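Local atomic coordinates of sulfite dehydrogenase (Paracoccus pantotrophus, PDB entry 2XTS), a protein that probably oxidises protein-bound sulfane sulfur in the Sox pathway, using a molybdenum–molybdopterin cofactor and passing electrons to heme c of its cytochrome partner. Residues Y87-V95 / V227-K235. Residues are numbered along the deposited sequence; the frame is centred on the assembly and turned at random.
Sequences YRLMINGLV and VRRLGIYDK
Met90 and Arg229 are paired in two parallel strands, 89-93 and 227-233, whose axes run 8° apart. Five backbone hydrogen bonds join the segments, from Met90 N to Arg228 O (2.9 Å) through to Leu94 N to Ile232 O (2.8 Å). Before the ladder, Tyr87 OH donates to Val227 O over 2.7 Å.

The tight apolar face carries Leu89, Ile91, Leu230 and Ile232. Val95, from the turn after the strand, packs against Ile232, CG1 to CG1 at 3.7 Å, the two side chains crossing at about a right angle.

The other face is polar and bordered by the cytochrome chain. Met90 lies alongside Arg229, with SD 3.8 Å from Arg229 CD. The Arg229 chain bends at chi3 (76°), and NH1 reaches Asn92 OD1 at 2.9 Å, on a lone pair in the carbonyl plane. NH1 and, over a longer bond, NH2 both donate to Tyr233 OH, which should limit turning of the guanidinium. Asp18 of the cytochrome binds both Tyr233 OH and Asn92 ND2. Toward the solvent end, Leu94 CD1 lies against the backbone at Asp234 N, 3.6 Å away; Asp234 itself is exposed, with OD1 bonded to Gln26 of the cytochrome chain.

Strand 227-233 is the middle strand of a mixed five-stranded sheet, between 89-93 and 168-173. There Arg228 and Arg229 form a classic bulge opposite Glu172, which salt-bridges both. Helix 153-160 packs on Ile91, Val95 and Ile232, while helix 103-106 touches Tyr87 and Leu89.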
ATOM      1  N   TYR A  87      -8.639 -16.981 -17.162  1.00  9.77           N
ATOM      2  CA  TYR A  87      -9.765 -16.272 -16.586  1.00  9.22           C
ATOM      3  C   TYR A  87     -10.889 -16.045 -17.606  1.00  9.46           C
ATOM      4  O   TYR A  87     -10.646 -15.668 -18.742  1.00 10.15           O
ATOM      5  CB  TYR A  87      -9.305 -14.911 -16.047  1.00  9.23           C
ATOM      6  CG  TYR A  87     -10.401 -14.108 -15.417  1.00  8.40           C
ATOM      7  CD1 TYR A  87     -10.771 -14.343 -14.103  1.00  9.20           C
ATOM      8  CD2 TYR A  87     -11.098 -13.146 -16.118  1.00  9.65           C
ATOM      9  CE1 TYR A  87     -11.790 -13.660 -13.507  1.00  9.09           C
ATOM     10  CE2 TYR A  87     -12.121 -12.454 -15.515  1.00  9.08           C
ATOM     11  CZ  TYR A  87     -12.467 -12.714 -14.216  1.00  8.18           C
ATOM     12  OH  TYR A  87     -13.509 -12.001 -13.677  1.00  9.74           O
ATOM     13  N   ARG A  88     -12.123 -16.272 -17.178  1.00  8.81           N
ATOM     14  CA  ARG A  88     -13.292 -15.906 -17.970  1.00  9.26           C
ATOM     15  C   ARG A  88     -14.344 -15.329 -17.039  1.00  9.07           C
ATOM     16  O   ARG A  88     -14.540 -15.838 -15.938  1.00  9.82           O
ATOM     17  CB  ARG A  88     -13.884 -17.129 -18.669  1.00  9.29           C
ATOM     18  CG  ARG A  88     -12.989 -17.834 -19.679  1.00 11.44           C
ATOM     19  CD  ARG A  88     -12.726 -17.003 -20.927  1.00 11.52           C
ATOM     20  NE  ARG A  88     -12.005 -17.800 -21.908  1.00 13.41           N
ATOM     21  CZ  ARG A  88     -10.688 -17.975 -21.924  1.00 12.73           C
ATOM     22  NH1 ARG A  88      -9.901 -17.375 -21.029  1.00 13.14           N
ATOM     23  NH2 ARG A  88     -10.143 -18.736 -22.867  1.00 15.72           N
ATOM     24  N   LEU A  89     -15.032 -14.281 -17.487  1.00  9.14           N
ATOM     25  CA  LEU A  89     -16.175 -13.713 -16.767  1.00  9.07           C
ATOM     26  C   LEU A  89     -17.414 -13.821 -17.642  1.00  9.04           C
ATOM     27  O   LEU A  89     -17.430 -13.335 -18.763  1.00 10.22           O
ATOM     28  CB  LEU A  89     -15.934 -12.243 -16.395  1.00  9.68           C
ATOM     29  CG  LEU A  89     -17.092 -11.505 -15.700  1.00  9.76           C
ATOM     30  CD1 LEU A  89     -17.291 -12.127 -14.316  1.00 11.15           C
ATOM     31  CD2 LEU A  89     -16.852 -10.010 -15.575  1.00 13.08           C
ATOM     32  N   MET A  90     -18.455 -14.414 -17.089  1.00  8.09           N
ATOM     33  CA  MET A  90     -19.715 -14.633 -17.780  1.00  8.79           C
ATOM     34  C   MET A  90     -20.772 -13.755 -17.164  1.00  9.13           C
ATOM     35  O   MET A  90     -20.830 -13.600 -15.948  1.00  9.55           O
ATOM     36  CB  MET A  90     -20.118 -16.104 -17.664  1.00  8.74           C
ATOM     37  CG  MET A  90     -21.495 -16.434 -18.229  1.00 10.29           C
ATOM     38  SD  MET A  90     -21.965 -18.189 -18.060  1.00 11.26           S
ATOM     39  CE  MET A  90     -20.778 -18.896 -19.192  1.00 13.58           C
ATOM     40  N   ILE A  91     -21.608 -13.153 -18.015  1.00  9.08           N
ATOM     41  CA  ILE A  91     -22.833 -12.459 -17.581  1.00 10.39           C
ATOM     42  C   ILE A  91     -24.000 -13.136 -18.266  1.00 10.43           C
ATOM     43  O   ILE A  91     -24.008 -13.247 -19.489  1.00 11.39           O
ATOM     44  CB  ILE A  91     -22.828 -10.953 -17.919  1.00 11.44           C
ATOM     45  CG1 ILE A  91     -21.622 -10.270 -17.264  1.00 12.93           C
ATOM     46  CG2 ILE A  91     -24.097 -10.303 -17.416  1.00 12.57           C
ATOM     47  CD1 ILE A  91     -21.517  -8.764 -17.461  1.00 15.52           C
ATOM     48  N   ASN A  92     -24.960 -13.627 -17.488  1.00  9.92           N
ATOM     49  CA  ASN A  92     -26.079 -14.382 -18.065  1.00  9.86           C
ATOM     50  C   ASN A  92     -27.337 -14.154 -17.253  1.00 10.59           C
ATOM     51  O   ASN A  92     -27.343 -13.402 -16.279  1.00 11.71           O
ATOM     52  CB  ASN A  92     -25.742 -15.880 -18.200  1.00 10.34           C
ATOM     53  CG  ASN A  92     -25.826 -16.629 -16.887  1.00 10.59           C
ATOM     54  OD1 ASN A  92     -25.035 -16.390 -15.976  1.00 12.10           O
ATOM     55  ND2 ASN A  92     -26.751 -17.570 -16.801  1.00 12.32           N
ATOM     56  N   GLY A  93     -28.430 -14.745 -17.700  1.00 11.04           N
ATOM     57  CA  GLY A  93     -29.713 -14.669 -17.010  1.00 10.65           C
ATOM     58  C   GLY A  93     -30.624 -13.671 -17.690  1.00 10.48           C
ATOM     59  O   GLY A  93     -30.767 -13.686 -18.924  1.00 11.98           O
ATOM     60  N   LEU A  94     -31.232 -12.801 -16.900  1.00 11.00           N
ATOM     61  CA  LEU A  94     -32.213 -11.826 -17.411  1.00 11.67           C
ATOM     62  C   LEU A  94     -31.491 -10.635 -18.047  1.00 12.08           C
ATOM     63  O   LEU A  94     -31.550  -9.498 -17.563  1.00 11.98           O
ATOM     64  CB  LEU A  94     -33.206 -11.414 -16.311  1.00 11.73           C
ATOM     65  CG  LEU A  94     -34.176 -12.516 -15.903  1.00 12.99           C
ATOM     66  CD1 LEU A  94     -34.897 -12.116 -14.630  1.00 13.02           C
ATOM     67  CD2 LEU A  94     -35.181 -12.811 -17.016  1.00 15.07           C
ATOM     68  N   VAL A  95     -30.772 -10.944 -19.124  1.00 12.66           N
ATOM     69  CA  VAL A  95     -30.044  -9.976 -19.923  1.00 12.92           C
ATOM     70  C   VAL A  95     -30.413 -10.160 -21.382  1.00 13.88           C
ATOM     71  O   VAL A  95     -30.817 -11.247 -21.802  1.00 14.00           O
ATOM     72  CB  VAL A  95     -28.523 -10.115 -19.742  1.00 12.77           C
ATOM     73  CG1 VAL A  95     -28.128  -9.770 -18.299  1.00 14.53           C
ATOM     74  CG2 VAL A  95     -28.029 -11.498 -20.140  1.00 12.42           C
ATOM     75  N   VAL A 227     -13.816 -13.845  -9.391  1.00  6.99           N
ATOM     76  CA  VAL A 227     -15.207 -13.823  -9.830  0.50  7.99           C
ATOM     77  C   VAL A 227     -15.337 -14.354 -11.254  1.00  7.82           C
ATOM     78  O   VAL A 227     -14.633 -13.901 -12.150  1.00  9.24           O
ATOM     79  CB  VAL A 227     -15.855 -12.427  -9.706  0.50  9.08           C
ATOM     80  CG1 VAL A 227     -17.376 -12.563  -9.580  0.50  7.58           C
ATOM     81  CG2 VAL A 227     -15.403 -11.721  -8.499  0.50  9.87           C
ATOM     82  N   ARG A 228     -16.222 -15.325 -11.447  1.00  7.49           N
ATOM     83  CA  ARG A 228     -16.394 -15.943 -12.766  1.00  7.74           C
ATOM     84  C   ARG A 228     -17.727 -15.706 -13.442  1.00  7.58           C
ATOM     85  O   ARG A 228     -17.831 -15.818 -14.670  1.00  8.70           O
ATOM     86  CB  ARG A 228     -16.149 -17.459 -12.694  1.00  8.38           C
ATOM     87  CG  ARG A 228     -17.337 -18.281 -12.277  1.00  8.73           C
ATOM     88  CD  ARG A 228     -17.064 -19.736 -12.446  1.00  9.55           C
ATOM     89  NE  ARG A 228     -18.275 -20.531 -12.246  1.00  9.56           N
ATOM     90  CZ  ARG A 228     -18.325 -21.855 -12.325  1.00  9.85           C
ATOM     91  NH1 ARG A 228     -17.216 -22.570 -12.525  1.00 10.65           N
ATOM     92  NH2 ARG A 228     -19.491 -22.469 -12.193  1.00 10.31           N
ATOM     93  N   ARG A 229     -18.757 -15.377 -12.669  1.00  7.75           N
ATOM     94  CA  ARG A 229     -20.092 -15.253 -13.261  1.00  8.21           C
ATOM     95  C   ARG A 229     -20.958 -14.293 -12.474  1.00  8.05           C
ATOM     96  O   ARG A 229     -20.937 -14.282 -11.249  1.00  9.29           O
ATOM     97  CB  ARG A 229     -20.781 -16.624 -13.370  1.00  8.41           C
ATOM     98  CG  ARG A 229     -22.105 -16.633 -14.117  1.00  9.03           C
ATOM     99  CD  ARG A 229     -22.618 -18.041 -14.327  1.00  8.81           C
ATOM    100  NE  ARG A 229     -23.188 -18.597 -13.105  1.00  8.73           N
ATOM    101  CZ  ARG A 229     -24.416 -18.327 -12.659  1.00  9.22           C
ATOM    102  NH1 ARG A 229     -25.217 -17.491 -13.306  1.00  8.89           N
ATOM    103  NH2 ARG A 229     -24.861 -18.895 -11.548  1.00 10.05           N
ATOM    104  N   LEU A 230     -21.668 -13.452 -13.222  1.00  8.73           N
ATOM    105  CA  LEU A 230     -22.702 -12.538 -12.744  1.00  9.04           C
ATOM    106  C   LEU A 230     -24.012 -12.967 -13.403  1.00  9.10           C
ATOM    107  O   LEU A 230     -24.197 -12.799 -14.612  1.00 10.22           O
ATOM    108  CB  LEU A 230     -22.371 -11.084 -13.085  1.00  9.61           C
ATOM    109  CG  LEU A 230     -20.970 -10.590 -12.747  1.00 10.46           C
ATOM    110  CD1 LEU A 230     -20.805  -9.150 -13.249  1.00 11.77           C
ATOM    111  CD2 LEU A 230     -20.694 -10.688 -11.242  1.00 10.50           C
ATOM    112  N   GLY A 231     -24.896 -13.552 -12.618  1.00  8.43           N
ATOM    113  CA  GLY A 231     -26.188 -14.024 -13.110  1.00  9.03           C
ATOM    114  C   GLY A 231     -27.265 -13.067 -12.692  1.00  9.32           C
ATOM    115  O   GLY A 231     -27.308 -12.645 -11.542  1.00  9.76           O
ATOM    116  N   ILE A 232     -28.157 -12.714 -13.609  1.00  9.60           N
ATOM    117  CA  ILE A 232     -29.230 -11.774 -13.300  1.00 10.27           C
ATOM    118  C   ILE A 232     -30.528 -12.558 -13.180  1.00 10.20           C
ATOM    119  O   ILE A 232     -30.927 -13.224 -14.118  1.00 10.67           O
ATOM    120  CB  ILE A 232     -29.361 -10.705 -14.383  1.00 11.22           C
ATOM    121  CG1 ILE A 232     -28.007 -10.006 -14.632  1.00 12.68           C
ATOM    122  CG2 ILE A 232     -30.446  -9.707 -13.984  1.00 12.90           C
ATOM    123  CD1 ILE A 232     -27.332  -9.418 -13.383  1.00 13.46           C
ATOM    124  N   TYR A 233     -31.163 -12.481 -12.022  1.00  9.88           N
ATOM    125  CA  TYR A 233     -32.358 -13.257 -11.694  1.00 10.39           C
ATOM    126  C   TYR A 233     -33.466 -12.318 -11.209  1.00 10.07           C
ATOM    127  O   TYR A 233     -33.231 -11.134 -10.898  1.00 10.42           O
ATOM    128  CB  TYR A 233     -32.006 -14.333 -10.629  1.00 10.37           C
ATOM    129  CG  TYR A 233     -30.935 -15.297 -11.051  1.00 11.63           C
ATOM    130  CD1 TYR A 233     -31.207 -16.339 -11.899  1.00 14.60           C
ATOM    131  CD2 TYR A 233     -29.670 -15.192 -10.573  1.00 13.05           C
ATOM    132  CE1 TYR A 233     -30.217 -17.218 -12.305  1.00 15.57           C
ATOM    133  CE2 TYR A 233     -28.682 -16.067 -10.966  1.00 13.03           C
ATOM    134  CZ  TYR A 233     -28.951 -17.084 -11.817  1.00 12.68           C
ATOM    135  OH  TYR A 233     -27.925 -17.927 -12.184  1.00 12.96           O
ATOM    136  N   ASP A 234     -34.676 -12.863 -11.119  1.00 10.75           N
ATOM    137  CA  ASP A 234     -35.836 -12.093 -10.670  1.00 11.41           C
ATOM    138  C   ASP A 234     -36.049 -12.148  -9.168  1.00 11.37           C
ATOM    139  O   ASP A 234     -36.891 -11.456  -8.632  1.00 12.55           O
ATOM    140  CB  ASP A 234     -37.113 -12.482 -11.450  1.00 11.95           C
ATOM    141  CG  ASP A 234     -37.543 -13.928 -11.236  1.00 14.30           C
ATOM    142  OD1 ASP A 234     -36.871 -14.695 -10.503  1.00 17.79           O
ATOM    143  OD2 ASP A 234     -38.589 -14.298 -11.829  1.00 19.58           O
ATOM    144  N   LYS A 235     -35.227 -12.943  -8.493  1.00 11.10           N
ATOM    145  CA  LYS A 235     -35.295 -13.134  -7.035  1.00 10.98           C
ATOM    146  C   LYS A 235     -33.932 -13.556  -6.525  1.00 10.05           C
ATOM    147  O   LYS A 235     -33.094 -13.964  -7.308  1.00  9.97           O
ATOM    148  CB  LYS A 235     -36.326 -14.189  -6.636  1.00 12.01           C
ATOM    149  CG  LYS A 235     -36.149 -15.515  -7.266  1.00 15.38           C
ATOM    150  CD  LYS A 235     -37.290 -16.455  -6.904  1.00 19.08           C
ATOM    151  CE  LYS A 235     -38.670 -15.890  -7.271  1.00 21.66           C
ATOM    152  NZ  LYS A 235     -39.811 -16.881  -7.319  1.00 25.96           N
TER